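Local coordinates for SAM-dependent methyltransferase (Geobacter sulfurreducens, PDB 5BP7), which probably transfers methyl groups from S-adenosyl-L-methionine to an acceptor, and is captured here with the by-product S-adenosyl-L-homocysteine bound, at residues 181-184 against 185-188; 251-255 against 256-260. All blocks are in the same frame, centred on the assembly; numbering follows the deposited sequence.

Contact 1: 181-184 against 185-188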
loop_
_atom_site.group_PDB
_atom_site.type_symbol
_atom_site.label_atom_id
_atom_site.label_comp_id
_atom_site.label_asym_id
_atom_site.label_seq_id
_atom_site.Cartn_x
_atom_site.Cartn_y
_atom_site.Cartn_z
ATOM N N ALA A 181 12.718 9.457 -1.323
ATOM C CA ALA A 181 12.026 10.622 -0.748
ATOM C C ALA A 181 12.518 11.897 -1.437
ATOM O O ALA A 181 13.659 11.979 -1.892
ATOM C CB ALA A 181 12.259 10.722 0.748
ATOM N N ASN A 182 11.640 12.887 -1.519
ATOM C CA ASN A 182 12.027 14.216 -2.015
ATOM C C ASN A 182 12.984 14.902 -1.058
ATOM O O ASN A 182 13.963 15.520 -1.473
ATOM C CB ASN A 182 10.782 15.099 -2.220
ATOM C CG ASN A 182 10.143 14.892 -3.591
ATOM O OD1 ASN A 182 10.843 14.804 -4.602
ATOM N ND2 ASN A 182 8.812 14.815 -3.639
ATOM N N SER A 183 12.682 14.764 0.229
ATOM C CA SER A 183 13.392 15.460 1.295
ATOM C C SER A 183 13.357 14.653 2.601
ATOM O O SER A 183 12.535 13.735 2.760
ATOM C CB SER A 183 12.781 16.859 1.471
ATOM O OG SER A 183 13.041 17.403 2.749
ATOM N N THR A 184 14.261 14.981 3.526
ATOM C CA THR A 184 14.307 14.328 4.852
ATOM C C THR A 184 13.014 14.560 5.651
ATOM O O THR A 184 12.630 13.707 6.449
ATOM C CB THR A 184 15.546 14.741 5.702
ATOM O OG1 THR A 184 15.579 16.167 5.884
ATOM C CG2 THR A 184 16.841 14.289 5.021
ATOM N N SER A 185 12.335 15.685 5.411
ATOM C CA SER A 185 11.090 15.998 6.112
ATOM C C SER A 185 9.850 15.234 5.609
ATOM O O SER A 185 8.808 15.333 6.237
ATOM C CB SER A 185 10.824 17.509 6.088
ATOM O OG SER A 185 10.591 17.948 4.762
ATOM N N ASP A 186 9.961 14.489 4.502
ATOM C CA ASP A 186 8.846 13.688 3.971
ATOM C C ASP A 186 8.310 12.682 4.988
ATOM O O ASP A 186 7.110 12.427 5.022
ATOM C CB ASP A 186 9.253 12.897 2.714
ATOM C CG ASP A 186 9.415 13.758 1.470
ATOM O OD1 ASP A 186 9.498 15.007 1.583
ATOM O OD2 ASP A 186 9.506 13.170 0.359
ATOM N N PHE A 187 9.207 12.098 5.780
ATOM C CA PHE A 187 8.838 11.068 6.737
ATOM C C PHE A 187 9.300 11.427 8.126
ATOM O O PHE A 187 10.080 12.331 8.311
ATOM C CB PHE A 187 9.426 9.719 6.326
ATOM C CG PHE A 187 9.097 9.341 4.904
ATOM C CD1 PHE A 187 7.755 9.333 4.463
ATOM C CD2 PHE A 187 10.094 9.006 3.998
ATOM C CE1 PHE A 187 7.429 9.025 3.151
ATOM C CE2 PHE A 187 9.765 8.681 2.688
ATOM C CZ PHE A 187 8.443 8.697 2.260
ATOM N N LEU A 188 8.748 10.732 9.101
ATOM C CA LEU A 188 9.054 10.957 10.505
ATOM C C LEU A 188 9.664 9.703 11.081
ATOM O O LEU A 188 9.549 8.630 10.513
ATOM C CB LEU A 188 7.773 11.268 11.258
ATOM C CG LEU A 188 7.023 12.540 10.820
ATOM C CD1 LEU A 188 5.639 12.573 11.427
ATOM C CD2 LEU A 188 7.791 13.797 11.188
#

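Contact 2: 251-255 against 256-260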
loop_
_atom_site.group_PDB
_atom_site.type_symbol
_atom_site.label_atom_id
_atom_site.label_comp_id
_atom_site.label_asym_id
_atom_site.label_seq_id
_atom_site.Cartn_x
_atom_site.Cartn_y
_atom_site.Cartn_z
ATOM N N GLY A 251 21.787 -2.356 -5.618
ATOM C CA GLY A 251 22.698 -1.518 -4.846
ATOM C C GLY A 251 22.011 -0.355 -4.129
ATOM O O GLY A 251 22.294 -0.088 -2.961
ATOM N N ARG A 252 21.144 0.369 -4.831
ATOM C CA ARG A 252 20.451 1.522 -4.237
ATOM C C ARG A 252 19.597 1.035 -3.068
ATOM O O ARG A 252 19.632 1.622 -1.991
ATOM C CB ARG A 252 19.573 2.276 -5.263
ATOM C CG ARG A 252 18.927 3.583 -4.751
ATOM C CD ARG A 252 17.606 3.958 -5.433
ATOM N NE ARG A 252 16.643 2.852 -5.354
ATOM C CZ ARG A 252 15.988 2.478 -4.249
ATOM N NH1 ARG A 252 16.143 3.123 -3.087
ATOM N NH2 ARG A 252 15.157 1.439 -4.294
ATOM N N TYR A 253 18.813 -0.006 -3.322
ATOM C CA TYR A 253 17.927 -0.587 -2.321
ATOM C C TYR A 253 18.700 -0.975 -1.043
ATOM O O TYR A 253 18.361 -0.538 0.059
ATOM C CB TYR A 253 17.164 -1.795 -2.892
ATOM C CG TYR A 253 16.499 -2.595 -1.812
ATOM C CD1 TYR A 253 15.454 -2.041 -1.072
ATOM C CD2 TYR A 253 16.956 -3.878 -1.461
ATOM C CE1 TYR A 253 14.877 -2.729 -0.021
ATOM C CE2 TYR A 253 16.355 -4.588 -0.421
ATOM C CZ TYR A 253 15.320 -4.004 0.302
ATOM O OH TYR A 253 14.729 -4.642 1.359
ATOM N N ALA A 254 19.762 -1.758 -1.215
ATOM C CA ALA A 254 20.539 -2.260 -0.084
ATOM C C ALA A 254 21.266 -1.133 0.647
ATOM O O ALA A 254 21.403 -1.167 1.842
ATOM C CB ALA A 254 21.529 -3.311 -0.555
ATOM N N SER A 255 21.739 -0.134 -0.082
ATOM C CA SER A 255 22.479 0.964 0.525
ATOM C C SER A 255 21.600 1.963 1.265
ATOM O O SER A 255 22.059 2.546 2.233
ATOM C CB SER A 255 23.294 1.697 -0.527
ATOM O OG SER A 255 24.286 0.810 -1.048
ATOM N N TYR A 256 20.398 2.219 0.768
ATOM C CA TYR A 256 19.592 3.332 1.253
ATOM C C TYR A 256 18.324 2.818 1.907
ATOM O O TYR A 256 18.211 2.857 3.103
ATOM C CB TYR A 256 19.279 4.334 0.125
ATOM C CG TYR A 256 20.487 5.026 -0.470
ATOM C CD1 TYR A 256 21.144 6.051 0.232
ATOM C CD2 TYR A 256 20.963 4.692 -1.741
ATOM C CE1 TYR A 256 22.255 6.704 -0.298
ATOM C CE2 TYR A 256 22.061 5.353 -2.283
ATOM C CZ TYR A 256 22.693 6.367 -1.564
ATOM O OH TYR A 256 23.792 7.065 -2.063
ATOM N N THR A 257 17.384 2.318 1.115
ATOM C CA THR A 257 16.052 1.931 1.606
ATOM C C THR A 257 16.105 0.905 2.733
ATOM O O THR A 257 15.572 1.131 3.815
ATOM C CB THR A 257 15.216 1.368 0.473
ATOM O OG1 THR A 257 15.125 2.344 -0.572
ATOM C CG2 THR A 257 13.824 1.001 0.938
ATOM N N ARG A 258 16.838 -0.176 2.512
ATOM C CA ARG A 258 16.821 -1.290 3.443
ATOM C C ARG A 258 17.270 -0.876 4.839
ATOM O O ARG A 258 16.698 -1.347 5.834
ATOM C CB ARG A 258 17.679 -2.447 2.936
ATOM C CG ARG A 258 17.368 -3.778 3.601
ATOM C CD ARG A 258 18.107 -4.936 2.911
ATOM N NE ARG A 258 17.543 -6.216 3.312
ATOM C CZ ARG A 258 17.805 -6.856 4.460
ATOM N NH1 ARG A 258 18.673 -6.362 5.330
ATOM N NH2 ARG A 258 17.180 -8.008 4.732
ATOM N N GLU A 259 18.277 -0.008 4.910
ATOM C CA GLU A 259 18.805 0.460 6.188
ATOM C C GLU A 259 18.043 1.628 6.825
ATOM O O GLU A 259 17.920 1.677 8.038
ATOM C CB GLU A 259 20.281 0.828 6.036
ATOM C CG GLU A 259 21.168 -0.414 5.883
ATOM C CD GLU A 259 21.192 -1.258 7.158
ATOM O OE1 GLU A 259 21.838 -0.792 8.126
ATOM O OE2 GLU A 259 20.514 -2.340 7.221
ATOM N N TYR A 260 17.518 2.542 6.022
ATOM C CA TYR A 260 16.991 3.821 6.536
ATOM C C TYR A 260 15.480 3.905 6.618
ATOM O O TYR A 260 14.955 4.622 7.468
ATOM C CB TYR A 260 17.534 5.002 5.712
ATOM C CG TYR A 260 18.985 5.301 6.005
ATOM C CD1 TYR A 260 19.340 6.104 7.099
ATOM C CD2 TYR A 260 20.005 4.777 5.215
ATOM C CE1 TYR A 260 20.669 6.383 7.393
ATOM C CE2 TYR A 260 21.341 5.042 5.503
ATOM C CZ TYR A 260 21.668 5.848 6.584
ATOM O OH TYR A 260 22.992 6.118 6.894
#

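Contact 1: 181-184 against 185-188
The carboxylate of D186 folds back over the turn that precedes it and takes the backbone amide of N182, OD2 lying 2.9 Å from N182 N. The bond is bent, with an N-H...O angle of 137°, and the donor comes from above the carboxylate plane. The side chain reaches it because CG of D186 sits beside its own backbone N, opposite the carbonyl carbon (chi1 -73°), which swings the acid back towards the earlier residues. There OD2 also lies 3.5 Å from CB of N182, while OD1 of D186 lies against S183, 3.8 Å from its CB.

The main chain closes the same turn: D186 N donates to S183 O at 3.2 Å. D186 is therefore held at both its amide and its carboxylate. The hydroxyls of S183 and S185 meet at 3.2 Å between the two OG atoms, and either could be the donor. S185 OG is tucked between its own backbone N and carbonyl carbon (chi1 65°), a setting that turns it toward the hydroxyl of S183.

The A181 end of the contact is apolar. The methyl of A181 approaches the F187 ring obliquely, CB to CE2 3.8 Å, and CB of D186 covers the centre of one ring face. W166, at the end of strand 157-166, packs edge-to-face with F187 and donates from its indole NE1 to T184 O, while E173 accepts from T184 N. With T184 and S185 at its corners, S183-D186 is a type I beta turn, its aspartate reaching back to the amide of N182, in the loop that leads from helix 173-178 to helix 190-199.

Contact 2: 251-255 against 256-260
CB of R258 lies over one face of the Y253 ring in a CH-pi contact, 4.2 Å from the ring centroid and displaced towards the rim, while CG and CD run on past the hydroxyl. CB of T257 meets the same ring obliquely at CD1. The Y256 ring has CB of S255 over one face and R252 O at its edge, and the Y260 ring receives the S255 and Y256 carbonyl oxygens at its edge. The guanidinium of R252 is used edge-on: NH1 points in plane at T257 OG1, 2.8 Å away and nearly straight at 165°. A bend at chi3 (54°) brings the group to that hydroxyl; NH1 also bonds G178 O, and NE bridges to E249.

In the backbone, R258 N donates to Y253 O at 2.9 Å, a five-residue step that marks a pi-type turn, whereas Y256 N keeps the ordinary alpha bond to R252 O. G251 O takes both S255 N and S255 OG, from opposite faces of its plane. On helix 212-232, D216 OD1 receives a salt bridge from R258 NE and a hydrogen bond from Y253 OH, which probably sets that hydroxyl's direction; together they would favour an ionised D216.

How the contacts relate
Contact 1 comes first along the chain, in the loop between helices 173-178 and 190-199; contact 2 follows in the last turns of helix 239-260, which runs straight into strand 261-270. Their centres are 15 Å apart and their nearest atoms about 7 Å, so they do not touch. Helix 173-178 meets both: E173 and A176 face contact 1, and V175 packs on Y256 and Y260 of contact 2. A181 and F187 touch strand 157-166, and Y260 bonds R167 and Q168 just after it. That strand and 261-270 are antiparallel neighbours in the 3-2-1-4-5-7-6 sheet characteristic of class I methyltransferases. The side chain of F187 is about 13 Å from the bound S-adenosyl-L-homocysteine.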